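Local coordinates for protein LysR family transcriptional regulator (Vibrio vulnificus, PDB 5B7H) that probably regulates transcription as a DNA-binding LysR-type factor of the OxyR kind, represented here by its regulatory domain alone, at residues 30-41 with 211-219; 79-90 with 190-200. The protein carries 1 engineered substitution. All coordinates share one frame; numbering follows the deposited sequence. Where two conformers were deposited one is given.

Contact 1: residues 30-41 with 211-219; sequences LLCDLVQEINQR and LAEVVSELL
Arg-41 NH2 is held between two carboxylates, one from its own helix and one from helix 205-217. Across the contact it donates to Glu-217 OE1 at 2.7 Å, on the syn lone pair, and the guanidinium and carboxylate planes lie only 14° apart. Along its own helix, in the conformer described, NH2 also bonds Glu-37 OE2 at 2.7 Å, this oxygen being met on its anti side. In that conformer the two acceptors sit 4.1 Å apart, Glu-37 OE2 to Glu-217 OE1, and the arginine charge placed between them probably offsets their repulsion. Val-214 CG2 lies over one face of the guanidinium, while Val-214 CG1 touches Glu-37 CG and Leu-34 CD1.

Next to this network the contact turns apolar. Leu-34 swings its branch away from the backbone N (chi1 179°), which sets CD1 among Leu-211, Val-214 and Val-215, 3.7 Å from Val-214 CG1. Leu-218 crosses Leu-30 obliquely, its CB 3.8 Å from Leu-30 CD1, and its CD1 lies against the backbone of Leu-34. At the far end two waters link Asp-33 OD1 to Leu-218 O; that carboxylate oxygen also bonds His-172.

The axes of segments 30-41 and 211-217 run at 121° and approach to 10.1 Å; both helices cover strands of the central sheet, as in an alpha/beta subdomain of the periplasmic-binding-protein fold.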
loop_
_atom_site.group_PDB
_atom_site.type_symbol
_atom_site.label_atom_id
_atom_site.label_comp_id
_atom_site.label_asym_id
_atom_site.label_seq_id
_atom_site.Cartn_x
_atom_site.Cartn_y
_atom_site.Cartn_z
ATOM N N LEU A 30 -3.435 -3.220 -10.270
ATOM C CA LEU A 30 -3.679 -4.186 -11.330
ATOM C C LEU A 30 -4.145 -5.535 -10.809
ATOM O O LEU A 30 -4.931 -6.222 -11.485
ATOM C CB LEU A 30 -2.381 -4.355 -12.125
ATOM C CG LEU A 30 -2.304 -5.431 -13.189
ATOM C CD1 LEU A 30 -3.252 -5.101 -14.342
ATOM C CD2 LEU A 30 -0.837 -5.526 -13.718
ATOM N N LEU A 31 -3.652 -5.980 -9.637
ATOM C CA LEU A 31 -4.002 -7.334 -9.203
ATOM C C LEU A 31 -5.457 -7.476 -8.808
ATOM O O LEU A 31 -5.998 -8.581 -8.922
ATOM C CB LEU A 31 -3.091 -7.795 -8.057
ATOM C CG LEU A 31 -1.614 -7.910 -8.455
ATOM C CD1 LEU A 31 -0.845 -8.411 -7.196
ATOM C CD2 LEU A 31 -1.390 -8.865 -9.634
ATOM N N CYS A 32 -6.109 -6.390 -8.399
ATOM C CA CYS A 32 -7.534 -6.466 -8.118
ATOM C C CYS A 32 -8.264 -6.889 -9.383
ATOM O O CYS A 32 -9.121 -7.790 -9.362
ATOM C CB CYS A 32 -8.049 -5.082 -7.692
ATOM S SG CYS A 32 -7.436 -4.479 -6.097
ATOM N N ASP A 33 -7.902 -6.248 -10.511
ATOM C CA ASP A 33 -8.562 -6.537 -11.788
ATOM C C ASP A 33 -8.212 -7.944 -12.257
ATOM O O ASP A 33 -9.078 -8.677 -12.768
ATOM C CB ASP A 33 -8.084 -5.541 -12.866
ATOM C CG ASP A 33 -8.391 -4.075 -12.543
ATOM O OD1 ASP A 33 -7.518 -3.230 -12.902
ATOM O OD2 ASP A 33 -9.476 -3.784 -11.978
ATOM N N LEU A 34 -6.944 -8.336 -12.072
ATOM C CA LEU A 34 -6.510 -9.672 -12.465
ATOM C C LEU A 34 -7.305 -10.744 -11.731
ATOM O O LEU A 34 -7.771 -11.707 -12.344
ATOM C CB LEU A 34 -4.986 -9.804 -12.268
ATOM C CG LEU A 34 -4.454 -11.193 -12.642
ATOM C CD1 LEU A 34 -4.687 -11.559 -14.100
ATOM C CD2 LEU A 34 -2.904 -11.252 -12.289
ATOM N N VAL A 35 -7.461 -10.602 -10.411
ATOM C CA VAL A 35 -8.188 -11.619 -9.654
ATOM C C VAL A 35 -9.644 -11.714 -10.124
ATOM O O VAL A 35 -10.177 -12.816 -10.275
ATOM C CB VAL A 35 -8.073 -11.333 -8.143
ATOM C CG1 VAL A 35 -9.161 -12.097 -7.323
ATOM C CG2 VAL A 35 -6.654 -11.636 -7.643
ATOM N N GLN A 36 -10.321 -10.576 -10.358
ATOM C CA GLN A 36 -11.687 -10.711 -10.842
ATOM C C GLN A 36 -11.753 -11.405 -12.200
ATOM O O GLN A 36 -12.685 -12.170 -12.463
ATOM C CB GLN A 36 -12.322 -9.348 -10.950
ATOM C CG GLN A 36 -12.486 -8.660 -9.606
ATOM C CD GLN A 36 -13.254 -9.527 -8.608
ATOM O OE1 GLN A 36 -14.403 -9.897 -8.841
ATOM N NE2 GLN A 36 -12.623 -9.832 -7.464
ATOM N N GLU A 37 -10.776 -11.148 -13.072
ATOM C CA GLU A 37 -10.802 -11.785 -14.378
ATOM C C GLU A 37 -10.518 -13.284 -14.275
ATOM O O GLU A 37 -11.218 -14.089 -14.890
ATOM C CB GLU A 37 -9.804 -11.101 -15.304
ATOM C CG GLU A 37 -9.807 -11.634 -16.714
ATOM C CD GLU A 37 -10.948 -11.102 -17.571
ATOM O OE1 GLU A 37 -11.982 -10.639 -17.031
ATOM O OE2 GLU A 37 -10.798 -11.162 -18.810
ATOM N N ILE A 38 -9.500 -13.680 -13.502
ATOM C CA ILE A 38 -9.216 -15.114 -13.393
ATOM C C ILE A 38 -10.292 -15.876 -12.626
ATOM O O ILE A 38 -10.545 -17.067 -12.933
ATOM C CB ILE A 38 -7.819 -15.421 -12.868
ATOM C CG1 ILE A 38 -7.693 -15.005 -11.426
ATOM C CG2 ILE A 38 -6.729 -14.784 -13.781
ATOM C CD1 ILE A 38 -6.411 -15.647 -10.836
ATOM N N ASN A 39 -10.991 -15.219 -11.684
ATOM C CA ASN A 39 -12.059 -15.906 -10.969
ATOM C C ASN A 39 -13.081 -16.467 -11.950
ATOM O O ASN A 39 -13.613 -17.567 -11.752
ATOM C CB ASN A 39 -12.737 -14.938 -10.008
ATOM C CG ASN A 39 -12.006 -14.801 -8.679
ATOM O OD1 ASN A 39 -11.044 -15.505 -8.391
ATOM N ND2 ASN A 39 -12.491 -13.864 -7.866
ATOM N N GLN A 40 -13.372 -15.712 -13.007
ATOM C CA GLN A 40 -14.356 -16.132 -13.990
ATOM C C GLN A 40 -13.735 -16.998 -15.079
ATOM O O GLN A 40 -14.256 -18.079 -15.408
ATOM C CB GLN A 40 -14.968 -14.886 -14.598
ATOM C CG GLN A 40 -16.035 -15.288 -15.629
ATOM C CD GLN A 40 -16.678 -14.113 -16.267
ATOM O OE1 GLN A 40 -16.006 -13.284 -16.878
ATOM N NE2 GLN A 40 -17.995 -14.031 -16.153
ATOM N N ARG A 41 -12.592 -16.569 -15.628
ATOM C CA ARG A 41 -12.059 -17.217 -16.814
ATOM C C ARG A 41 -11.259 -18.471 -16.490
ATOM O O ARG A 41 -11.219 -19.410 -17.312
ATOM C CB ARG A 41 -11.228 -16.210 -17.605
ATOM C CG ARG A 41 -12.096 -15.094 -18.184
ATOM C CD ARG A 41 -11.255 -14.062 -18.933
ATOM N NE ARG A 41 -10.312 -14.689 -19.855
ATOM C CZ ARG A 41 -9.437 -14.014 -20.599
ATOM N NH1 ARG A 41 -8.618 -14.673 -21.426
ATOM N NH2 ARG A 41 -9.375 -12.692 -20.504
ATOM N N LEU A 211 -1.435 -16.180 -18.901
ATOM C CA LEU A 211 -1.560 -15.115 -17.944
ATOM C C LEU A 211 -1.169 -13.789 -18.575
ATOM O O LEU A 211 -1.793 -12.772 -18.295
ATOM C CB LEU A 211 -0.655 -15.436 -16.744
ATOM C CG LEU A 211 -0.899 -14.542 -15.557
ATOM C CD1 LEU A 211 -2.349 -14.676 -15.086
ATOM C CD2 LEU A 211 0.103 -14.952 -14.430
ATOM N N ALA A 212 -0.101 -13.773 -19.386
ATOM C CA ALA A 212 0.338 -12.535 -20.023
ATOM C C ALA A 212 -0.766 -11.966 -20.916
ATOM O O ALA A 212 -0.989 -10.743 -20.907
ATOM C CB ALA A 212 1.604 -12.806 -20.867
ATOM N N GLU A 213 -1.496 -12.840 -21.634
ATOM C CA GLU A 213 -2.614 -12.373 -22.462
ATOM C C GLU A 213 -3.686 -11.708 -21.615
ATOM O O GLU A 213 -4.218 -10.638 -21.979
ATOM C CB GLU A 213 -3.230 -13.547 -23.216
ATOM C CG GLU A 213 -2.238 -14.277 -24.115
ATOM C CD GLU A 213 -1.747 -13.422 -25.263
ATOM O OE1 GLU A 213 -2.336 -12.341 -25.510
ATOM O OE2 GLU A 213 -0.762 -13.835 -25.919
ATOM N N VAL A 214 -4.011 -12.323 -20.472
ATOM C CA VAL A 214 -5.023 -11.753 -19.573
ATOM C C VAL A 214 -4.599 -10.380 -19.059
ATOM O O VAL A 214 -5.360 -9.402 -19.101
ATOM C CB VAL A 214 -5.280 -12.718 -18.397
ATOM C CG1 VAL A 214 -6.206 -12.040 -17.395
ATOM C CG2 VAL A 214 -5.930 -14.012 -18.888
ATOM N N VAL A 215 -3.346 -10.261 -18.616
ATOM C CA VAL A 215 -2.870 -9.001 -18.078
ATOM C C VAL A 215 -2.837 -7.944 -19.161
ATOM O O VAL A 215 -3.211 -6.795 -18.923
ATOM C CB VAL A 215 -1.485 -9.199 -17.434
ATOM C CG1 VAL A 215 -0.895 -7.852 -16.995
ATOM C CG2 VAL A 215 -1.607 -10.147 -16.264
ATOM N N SER A 216 -2.412 -8.324 -20.378
ATOM C CA SER A 216 -2.383 -7.358 -21.473
ATOM C C SER A 216 -3.759 -6.734 -21.706
ATOM O O SER A 216 -3.851 -5.545 -22.040
ATOM C CB SER A 216 -1.847 -8.050 -22.731
ATOM O OG SER A 216 -2.865 -8.745 -23.432
ATOM N N GLU A 217 -4.831 -7.502 -21.476
ATOM C CA GLU A 217 -6.180 -6.961 -21.674
ATOM C C GLU A 217 -6.606 -5.989 -20.568
ATOM O O GLU A 217 -7.551 -5.212 -20.771
ATOM C CB GLU A 217 -7.182 -8.118 -21.826
ATOM C CG GLU A 217 -6.969 -8.955 -23.091
ATOM C CD GLU A 217 -7.470 -10.412 -22.953
ATOM O OE1 GLU A 217 -8.222 -10.715 -21.993
ATOM O OE2 GLU A 217 -7.100 -11.266 -23.801
ATOM N N LEU A 218 -5.917 -5.971 -19.442
ATOM C CA LEU A 218 -6.219 -5.056 -18.346
ATOM C C LEU A 218 -5.460 -3.745 -18.416
ATOM O O LEU A 218 -5.682 -2.873 -17.568
ATOM C CB LEU A 218 -5.843 -5.725 -17.015
ATOM C CG LEU A 218 -6.602 -7.039 -16.810
ATOM C CD1 LEU A 218 -6.034 -7.771 -15.640
ATOM C CD2 LEU A 218 -8.092 -6.779 -16.622
ATOM N N LEU A 219 -4.551 -3.597 -19.375
ATOM C CA LEU A 219 -3.779 -2.384 -19.513
ATOM C C LEU A 219 -4.129 -1.638 -20.798
ATOM O O LEU A 219 -4.976 -2.091 -21.582
ATOM C CB LEU A 219 -2.315 -2.764 -19.579
ATOM C CG LEU A 219 -1.793 -3.353 -18.291
ATOM C CD1 LEU A 219 -0.375 -3.994 -18.545
ATOM C CD2 LEU A 219 -1.698 -2.217 -17.333
ATOM O OXT LEU A 219 -3.557 -0.569 -21.073
HETATM O O HOH W 1 -5.256 -2.655 -14.371
HETATM O O HOH W 2 -7.992 -2.796 -15.933
HETATM O O HOH W 3 -8.194 -9.771 -19.108
#

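Contact 2: residues 79-90 with 190-200; sequences GMESRVVGQDPF and AYRDIGLVWRP. With SO4 (sulfate ion), chain D.
A classic beta bulge interrupts the antiparallel pairing of strands 81-95 and 180-198, neighbours in the central sheet. Val-85 and Gly-86 both face Ile-194, which shifts the register by one residue: Val-85 N donates to Ile-194 O at 2.8 Å and almost straight, whereas Gly-86 N reaches the same oxygen only weakly. On the far side of the bulge Ile-194 N bonds Gly-86 O, and regular pairing resumes with Gln-87 opposite Asp-193.

Beyond the bulge, Arg-192 and Asp-88 run side by side. Arg-192 NE and NH2 both donate to Asp-88 OD2, each at 2.9 Å and in the guanidinium plane, although the two flat groups are turned 34° apart. The other oxygen, Asp-88 OD1, accepts from Met-168 N, and Arg-192 NH1 bonds Thr-25 OG1. Phe-90 CZ rests 3.9 Å from Arg-192 CB. These two long strands are consistent with the crossover strands that join the two subdomains at the hinge in the periplasmic-binding-protein fold of LysR-type regulatory domains. On the face bearing Gln-87 and Asp-193, Gln-87 NE2 bonds Asp-193 OD1 at 3.1 Å from above the carboxylate plane, and Gln-87 CG lies 3.5 Å from Tyr-191 CE2.

Near the other end Trp-198 CG lies between the backbone N and the carbonyl carbon (chi1 62°), which lays the indole face against Glu-81: CB makes a CH-pi contact with the five-membered ring, and Glu-81 CG is 3.5 Å from Trp-198 NE1. Arg-199 NH1 bonds Leu-61 O and Leu-66 O, while its NH2 donates to O2 of a sulfate that Ser-203 N also holds.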
loop_
_atom_site.group_PDB
_atom_site.type_symbol
_atom_site.label_atom_id
_atom_site.label_comp_id
_atom_site.label_asym_id
_atom_site.label_seq_id
_atom_site.Cartn_x
_atom_site.Cartn_y
_atom_site.Cartn_z
ATOM N N GLY A 79 19.204 -13.300 -17.497
ATOM C CA GLY A 79 19.009 -14.719 -17.299
ATOM C C GLY A 79 17.550 -15.125 -17.150
ATOM O O GLY A 79 17.259 -16.330 -17.177
ATOM N N MET A 80 16.637 -14.182 -16.947
ATOM C CA MET A 80 15.215 -14.516 -16.873
ATOM C C MET A 80 14.545 -14.342 -18.230
ATOM O O MET A 80 15.099 -13.774 -19.184
ATOM C CB MET A 80 14.483 -13.628 -15.860
ATOM C CG MET A 80 15.083 -13.599 -14.445
ATOM S SD MET A 80 14.924 -15.290 -13.647
ATOM C CE MET A 80 16.596 -15.833 -13.845
ATOM N N GLU A 81 13.354 -14.878 -18.347
ATOM C CA GLU A 81 12.581 -14.678 -19.550
ATOM C C GLU A 81 11.522 -13.637 -19.205
ATOM O O GLU A 81 11.026 -13.594 -18.085
ATOM C CB GLU A 81 12.002 -16.040 -19.859
ATOM C CG GLU A 81 11.111 -16.186 -20.925
ATOM C CD GLU A 81 11.591 -17.378 -21.693
ATOM O OE1 GLU A 81 12.384 -18.169 -21.134
ATOM O OE2 GLU A 81 11.217 -17.501 -22.854
ATOM N N SER A 82 11.223 -12.750 -20.133
ATOM C CA SER A 82 10.227 -11.708 -19.893
ATOM C C SER A 82 9.368 -11.459 -21.102
ATOM O O SER A 82 9.734 -11.734 -22.233
ATOM C CB SER A 82 10.824 -10.421 -19.348
ATOM O OG SER A 82 11.509 -9.756 -20.361
ATOM N N ARG A 83 8.199 -10.896 -20.829
ATOM C CA ARG A 83 7.249 -10.532 -21.857
ATOM C C ARG A 83 6.598 -9.228 -21.423
ATOM O O ARG A 83 5.946 -9.204 -20.377
ATOM C CB ARG A 83 6.172 -11.621 -21.976
ATOM C CG ARG A 83 5.176 -11.342 -23.048
ATOM C CD ARG A 83 4.438 -12.641 -23.441
ATOM N NE ARG A 83 3.293 -12.281 -24.217
ATOM C CZ ARG A 83 2.422 -13.142 -24.675
ATOM N NH1 ARG A 83 2.557 -14.438 -24.379
ATOM N NH2 ARG A 83 1.385 -12.675 -25.360
ATOM N N VAL A 84 6.742 -8.169 -22.210
ATOM C CA VAL A 84 6.047 -6.911 -21.962
ATOM C C VAL A 84 4.602 -7.062 -22.405
ATOM O O VAL A 84 4.325 -7.541 -23.508
ATOM C CB VAL A 84 6.720 -5.784 -22.736
ATOM C CG1 VAL A 84 5.879 -4.499 -22.700
ATOM C CG2 VAL A 84 8.119 -5.558 -22.153
ATOM N N VAL A 85 3.678 -6.632 -21.550
ATOM C CA VAL A 85 2.251 -6.847 -21.792
ATOM C C VAL A 85 1.478 -5.562 -21.922
ATOM O O VAL A 85 0.322 -5.601 -22.381
ATOM C CB VAL A 85 1.620 -7.719 -20.680
ATOM C CG1 VAL A 85 2.192 -9.172 -20.766
ATOM C CG2 VAL A 85 1.874 -7.117 -19.247
ATOM N N GLY A 86 2.056 -4.439 -21.549
ATOM C CA GLY A 86 1.369 -3.175 -21.805
ATOM C C GLY A 86 2.156 -2.001 -21.259
ATOM O O GLY A 86 3.265 -2.144 -20.751
ATOM N N GLN A 87 1.567 -0.819 -21.417
ATOM C CA GLN A 87 2.216 0.421 -21.029
ATOM C C GLN A 87 1.276 1.135 -20.062
ATOM O O GLN A 87 0.058 1.133 -20.274
ATOM C CB GLN A 87 2.448 1.287 -22.293
ATOM C CG GLN A 87 3.534 0.736 -23.245
ATOM C CD GLN A 87 3.091 -0.533 -23.962
ATOM O OE1 GLN A 87 2.025 -0.561 -24.609
ATOM N NE2 GLN A 87 3.888 -1.623 -23.819
ATOM N N ASP A 88 1.842 1.760 -19.035
ATOM C CA ASP A 88 1.101 2.431 -17.972
ATOM C C ASP A 88 1.575 3.880 -17.995
ATOM O O ASP A 88 2.724 4.159 -17.635
ATOM C CB ASP A 88 1.465 1.713 -16.659
ATOM C CG ASP A 88 0.726 2.229 -15.400
ATOM O OD1 ASP A 88 -0.421 2.747 -15.476
ATOM O OD2 ASP A 88 1.349 2.038 -14.316
ATOM N N PRO A 89 0.764 4.807 -18.464
ATOM C CA PRO A 89 1.190 6.206 -18.562
ATOM C C PRO A 89 1.512 6.825 -17.211
ATOM O O PRO A 89 0.957 6.430 -16.186
ATOM C CB PRO A 89 -0.025 6.907 -19.181
ATOM C CG PRO A 89 -0.727 5.842 -19.890
ATOM C CD PRO A 89 -0.550 4.580 -19.064
ATOM N N PHE A 90 2.360 7.865 -17.235
ATOM C CA PHE A 90 2.637 8.679 -16.056
ATOM C C PHE A 90 1.853 9.980 -16.142
ATOM O O PHE A 90 1.677 10.558 -17.234
ATOM C CB PHE A 90 4.120 9.042 -15.983
ATOM C CG PHE A 90 5.004 7.911 -15.541
ATOM C CD1 PHE A 90 6.002 7.440 -16.334
ATOM C CD2 PHE A 90 4.816 7.323 -14.304
ATOM C CE1 PHE A 90 6.822 6.379 -15.911
ATOM C CE2 PHE A 90 5.645 6.266 -13.897
ATOM C CZ PHE A 90 6.647 5.815 -14.705
ATOM N N ALA A 190 4.706 9.968 -21.737
ATOM C CA ALA A 190 5.652 9.154 -21.006
ATOM C C ALA A 190 4.902 8.061 -20.256
ATOM O O ALA A 190 3.744 8.231 -19.867
ATOM C CB ALA A 190 6.340 9.980 -19.975
ATOM N N TYR A 191 5.583 6.942 -20.049
ATOM C CA TYR A 191 4.909 5.750 -19.544
ATOM C C TYR A 191 5.976 4.797 -19.040
ATOM O O TYR A 191 7.171 4.981 -19.301
ATOM C CB TYR A 191 4.082 5.113 -20.675
ATOM C CG TYR A 191 4.929 4.569 -21.837
ATOM C CD1 TYR A 191 5.153 5.351 -22.962
ATOM C CD2 TYR A 191 5.517 3.301 -21.795
ATOM C CE1 TYR A 191 5.940 4.876 -24.008
ATOM C CE2 TYR A 191 6.316 2.808 -22.860
ATOM C CZ TYR A 191 6.506 3.612 -23.951
ATOM O OH TYR A 191 7.279 3.138 -24.998
ATOM N N ARG A 192 5.522 3.722 -18.377
ATOM C CA ARG A 192 6.384 2.592 -18.014
ATOM C C ARG A 192 5.815 1.332 -18.663
ATOM O O ARG A 192 4.596 1.158 -18.770
ATOM C CB ARG A 192 6.558 2.388 -16.478
ATOM C CG ARG A 192 5.215 2.191 -15.766
ATOM C CD ARG A 192 5.458 2.002 -14.285
ATOM N NE ARG A 192 4.168 1.826 -13.645
ATOM C CZ ARG A 192 4.001 1.450 -12.376
ATOM N NH1 ARG A 192 5.047 1.200 -11.594
ATOM N NH2 ARG A 192 2.776 1.300 -11.885
ATOM N N ASP A 193 6.692 0.453 -19.130
ATOM C CA ASP A 193 6.277 -0.875 -19.572
ATOM C C ASP A 193 5.966 -1.751 -18.362
ATOM O O ASP A 193 6.592 -1.645 -17.304
ATOM C CB ASP A 193 7.404 -1.556 -20.347
ATOM C CG ASP A 193 7.524 -1.106 -21.774
ATOM O OD1 ASP A 193 6.534 -0.657 -22.420
ATOM O OD2 ASP A 193 8.667 -1.231 -22.314
ATOM N N ILE A 194 4.972 -2.614 -18.510
ATOM C CA ILE A 194 4.642 -3.608 -17.513
ATOM C C ILE A 194 4.936 -4.959 -18.152
ATOM O O ILE A 194 4.566 -5.205 -19.313
ATOM C CB ILE A 194 3.139 -3.512 -17.173
ATOM C CG1 ILE A 194 2.761 -2.079 -16.748
ATOM C CG2 ILE A 194 2.771 -4.582 -16.085
ATOM C CD1 ILE A 194 3.478 -1.596 -15.564
ATOM N N GLY A 195 5.555 -5.856 -17.388
ATOM C CA GLY A 195 5.829 -7.151 -17.973
ATOM C C GLY A 195 5.765 -8.279 -16.971
ATOM O O GLY A 195 5.740 -8.063 -15.767
ATOM N N LEU A 196 5.728 -9.493 -17.514
ATOM C CA LEU A 196 5.810 -10.718 -16.730
ATOM C C LEU A 196 7.230 -11.261 -16.868
ATOM O O LEU A 196 7.835 -11.189 -17.944
ATOM C CB LEU A 196 4.827 -11.805 -17.182
ATOM C CG LEU A 196 3.440 -11.674 -16.506
ATOM C CD1 LEU A 196 2.710 -10.339 -16.922
ATOM C CD2 LEU A 196 2.589 -12.951 -16.828
ATOM N N VAL A 197 7.744 -11.841 -15.797
ATOM C CA VAL A 197 9.126 -12.342 -15.751
ATOM C C VAL A 197 9.128 -13.705 -15.078
ATOM O O VAL A 197 8.528 -13.870 -14.008
ATOM C CB VAL A 197 10.028 -11.385 -14.953
ATOM C CG1 VAL A 197 11.505 -11.872 -14.942
ATOM C CG2 VAL A 197 9.989 -9.979 -15.603
ATOM N N TRP A 198 9.876 -14.667 -15.637
ATOM C CA TRP A 198 9.884 -16.031 -15.094
ATOM C C TRP A 198 11.206 -16.712 -15.432
ATOM O O TRP A 198 12.025 -16.173 -16.169
ATOM C CB TRP A 198 8.719 -16.892 -15.580
ATOM C CG TRP A 198 8.655 -17.135 -17.066
ATOM C CD1 TRP A 198 9.177 -18.212 -17.745
ATOM C CD2 TRP A 198 7.953 -16.335 -18.037
ATOM N NE1 TRP A 198 8.834 -18.134 -19.111
ATOM C CE2 TRP A 198 8.094 -16.979 -19.294
ATOM C CE3 TRP A 198 7.247 -15.127 -17.968
ATOM C CZ2 TRP A 198 7.536 -16.448 -20.486
ATOM C CZ3 TRP A 198 6.679 -14.605 -19.169
ATOM C CH2 TRP A 198 6.830 -15.288 -20.401
ATOM N N ARG A 199 11.396 -17.929 -14.914
ATOM C CA ARG A 199 12.669 -18.646 -15.146
ATOM C C ARG A 199 12.615 -19.394 -16.461
ATOM O O ARG A 199 11.625 -20.081 -16.742
ATOM C CB ARG A 199 12.908 -19.667 -14.063
ATOM C CG ARG A 199 13.102 -19.025 -12.676
ATOM C CD ARG A 199 13.486 -20.078 -11.630
ATOM N NE ARG A 199 12.465 -21.098 -11.451
ATOM C CZ ARG A 199 11.345 -20.893 -10.742
ATOM N NH1 ARG A 199 11.120 -19.717 -10.133
ATOM N NH2 ARG A 199 10.442 -21.869 -10.674
ATOM N N PRO A 200 13.666 -19.317 -17.282
ATOM C CA PRO A 200 13.666 -20.092 -18.545
ATOM C C PRO A 200 13.499 -21.579 -18.343
ATOM O O PRO A 200 13.000 -22.263 -19.253
ATOM C CB PRO A 200 15.070 -19.835 -19.118
ATOM C CG PRO A 200 15.576 -18.590 -18.462
ATOM C CD PRO A 200 14.859 -18.454 -17.104
HETATM S S SO4 D . 9.310 -25.257 -12.009
HETATM O O1 SO4 D . 8.927 -25.713 -13.348
HETATM O O2 SO4 D . 10.595 -24.535 -12.069
HETATM O O3 SO4 D . 9.358 -26.387 -11.088
HETATM O O4 SO4 D . 8.233 -24.401 -11.522
HETATM O O HOH W 4 2.086 10.717 -20.070
#

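The two contacts show how a helix layer is seated on a sheet: their centres lie about 15 Å apart, yet they share a direct boundary. Strand 180-198 of contact 2 leads into helix 205-217 of contact 1, which packs back onto strand 81-95. Glu-213 OE2 forms a salt bridge with Arg-83 NH2, and Val-215 CG1 meets Val-85 CG2 at 3.6 Å. Val-215 thus touches Val-85 at the bulge and, in the conformer described, Leu-30 of helix 27-41 as well. Sulfate ions, probably from the crystallisation liquor, lie at contact 2: one bonds Arg-199 and another is about 5 Å from the Arg-192 side chain.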